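Local structure of probable benzoylformate decarboxylase (Rhodococcus jostii, 7ORX) at residues A227-A232 with N330-S335. The protein belongs to the family of thiamine diphosphate-dependent enzymes and binds thiamine diphosphate and a sodium ion. Residues are numbered along the deposited sequence; the frame is centred on the assembly and turned at random.
Sequences AEKLRA and NMVKPS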
loop_
_atom_site.group_PDB
_atom_site.type_symbol
_atom_site.label_atom_id
_atom_site.label_comp_id
_atom_site.label_asym_id
_atom_site.label_seq_id
_atom_site.Cartn_x
_atom_site.Cartn_y
_atom_site.Cartn_z
ATOM N N ALA C 227 7.911 -33.237 -28.626
ATOM C CA ALA C 227 6.662 -33.947 -28.961
ATOM C C ALA C 227 6.958 -35.060 -29.970
ATOM O O ALA C 227 6.405 -36.158 -29.774
ATOM C CB ALA C 227 5.624 -32.978 -29.478
ATOM N N GLU C 228 7.781 -34.812 -31.000
ATOM C CA GLU C 228 8.189 -35.867 -31.973
ATOM C C GLU C 228 8.871 -37.018 -31.226
ATOM O O GLU C 228 8.482 -38.174 -31.437
ATOM C CB GLU C 228 9.022 -35.297 -33.119
ATOM C CG GLU C 228 8.135 -34.749 -34.253
ATOM C CD GLU C 228 8.740 -33.676 -35.158
ATOM O OE1 GLU C 228 9.957 -33.297 -34.914
ATOM O OE2 GLU C 228 7.988 -33.191 -36.085
ATOM N N LYS C 229 9.797 -36.723 -30.317
ATOM C CA LYS C 229 10.602 -37.780 -29.651
ATOM C C LYS C 229 9.717 -38.634 -28.745
ATOM O O LYS C 229 9.954 -39.842 -28.666
ATOM C CB LYS C 229 11.741 -37.172 -28.821
ATOM C CG LYS C 229 12.755 -36.427 -29.664
ATOM C CD LYS C 229 14.177 -36.828 -29.390
ATOM C CE LYS C 229 15.154 -36.257 -30.391
ATOM N NZ LYS C 229 16.409 -35.892 -29.696
ATOM N N LEU C 230 8.760 -38.022 -28.050
ATOM C CA LEU C 230 7.862 -38.736 -27.104
ATOM C C LEU C 230 6.594 -39.227 -27.799
ATOM O O LEU C 230 5.774 -39.821 -27.098
ATOM C CB LEU C 230 7.487 -37.787 -25.968
ATOM C CG LEU C 230 8.619 -37.437 -25.013
ATOM C CD1 LEU C 230 8.104 -36.426 -24.003
ATOM C CD2 LEU C 230 9.160 -38.684 -24.320
ATOM N N ARG C 231 6.428 -38.959 -29.095
ATOM C CA ARG C 231 5.173 -39.249 -29.810
ATOM C C ARG C 231 3.997 -38.808 -28.936
ATOM O O ARG C 231 2.996 -39.570 -28.827
ATOM C CB ARG C 231 5.128 -40.732 -30.194
ATOM C CG ARG C 231 6.205 -41.092 -31.205
ATOM C CD ARG C 231 7.543 -41.463 -30.551
ATOM N NE ARG C 231 8.353 -42.259 -31.460
ATOM C CZ ARG C 231 9.318 -41.815 -32.247
ATOM N NH1 ARG C 231 9.718 -40.552 -32.207
ATOM N NH2 ARG C 231 9.910 -42.671 -33.051
ATOM N N ALA C 232 4.108 -37.615 -28.365
ATOM C CA ALA C 232 3.188 -37.126 -27.322
ATOM C C ALA C 232 2.198 -36.163 -27.941
ATOM O O ALA C 232 2.567 -35.328 -28.756
ATOM C CB ALA C 232 3.953 -36.434 -26.246
ATOM N N ASN C 330 16.797 -32.304 -27.063
ATOM C CA ASN C 330 18.025 -32.823 -27.723
ATOM C C ASN C 330 18.523 -34.091 -27.020
ATOM O O ASN C 330 19.397 -34.723 -27.613
ATOM C CB ASN C 330 19.095 -31.736 -27.871
ATOM C CG ASN C 330 18.706 -30.719 -28.932
ATOM O OD1 ASN C 330 18.283 -31.048 -30.052
ATOM N ND2 ASN C 330 18.806 -29.454 -28.575
ATOM N N MET C 331 17.962 -34.490 -25.866
ATOM C CA MET C 331 18.559 -35.562 -25.030
ATOM C C MET C 331 17.595 -36.697 -24.657
ATOM O O MET C 331 18.118 -37.808 -24.358
ATOM C CB MET C 331 19.171 -34.966 -23.767
ATOM C CG MET C 331 20.650 -34.696 -23.913
ATOM S SD MET C 331 21.362 -34.371 -22.236
ATOM C CE MET C 331 23.128 -34.313 -22.577
ATOM N N VAL C 332 16.276 -36.500 -24.679
ATOM C CA VAL C 332 15.317 -37.642 -24.519
ATOM C C VAL C 332 15.458 -38.608 -25.703
ATOM O O VAL C 332 15.706 -38.142 -26.834
ATOM C CB VAL C 332 13.856 -37.211 -24.328
ATOM C CG1 VAL C 332 13.689 -36.315 -23.112
ATOM C CG2 VAL C 332 13.316 -36.552 -25.561
ATOM N N LYS C 333 15.355 -39.908 -25.411
ATOM C CA LYS C 333 15.463 -41.032 -26.382
ATOM C C LYS C 333 14.125 -41.134 -27.114
ATOM O O LYS C 333 13.070 -41.007 -26.490
ATOM C CB LYS C 333 15.790 -42.363 -25.671
ATOM C CG LYS C 333 17.225 -42.551 -25.168
ATOM C CD LYS C 333 18.323 -42.209 -26.204
ATOM C CE LYS C 333 18.037 -42.533 -27.678
ATOM N NZ LYS C 333 18.514 -43.868 -28.120
ATOM N N PRO C 334 14.114 -41.321 -28.452
ATOM C CA PRO C 334 12.879 -41.685 -29.151
ATOM C C PRO C 334 12.182 -42.850 -28.420
ATOM O O PRO C 334 12.882 -43.764 -28.028
ATOM C CB PRO C 334 13.350 -42.046 -30.569
ATOM C CG PRO C 334 14.613 -41.229 -30.748
ATOM C CD PRO C 334 15.253 -41.185 -29.371
ATOM N N SER C 335 10.866 -42.761 -28.190
ATOM C CA SER C 335 10.081 -43.745 -27.404
ATOM C C SER C 335 9.519 -44.879 -28.305
ATOM O O SER C 335 9.427 -44.744 -29.607
ATOM C CB SER C 335 8.943 -43.076 -26.689
ATOM O OG SER C 335 9.356 -41.979 -25.901
#
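The carbonyl oxygen of Lys229 takes a hydrogen bond from the backbone N of Ser335, 3.1 Å away. The nitrogen lies almost in line with the C=O bond (C=O...N 172°), though the N-H itself is bent, at 151°. The CA of Pro334 adds a weaker CA-H...O contact to the same oxygen at 3.5 Å. Both approach a carbonyl in the last turn of helix 220-230. The helix closes there in a Schellman motif, with Arg231 at positive phi. Arg231 folds back through a bend at chi2 (87°). Its NH1 donates a hydrogen bond to Glu228 O at 2.8 Å, on the opposite face of that carbonyl from Arg231 N. Ser335 N and Pro334 CB lie loosely over one guanidinium face, and NE is hydrogen-bonded to Arg337 O. The Lys229 side chain runs across Val332, with CB 3.7 Å from Val332 CG2. Its NZ is hydrogen-bonded to Ala329 O, near the end of helix 321-331. Buried Leu230 touches Ser335 OG with CD2 (3.7 Å). Leu230 also packs on Leu200, and the backbone N of Lys333 is hydrogen-bonded to Glu201 OE2. The chain leaving helix 321-331 thus passes the C-terminal end of helix 220-230, beside helix 190-202; helix 220-230 leads to strand 234-236 of the central domain's six-stranded parallel sheet.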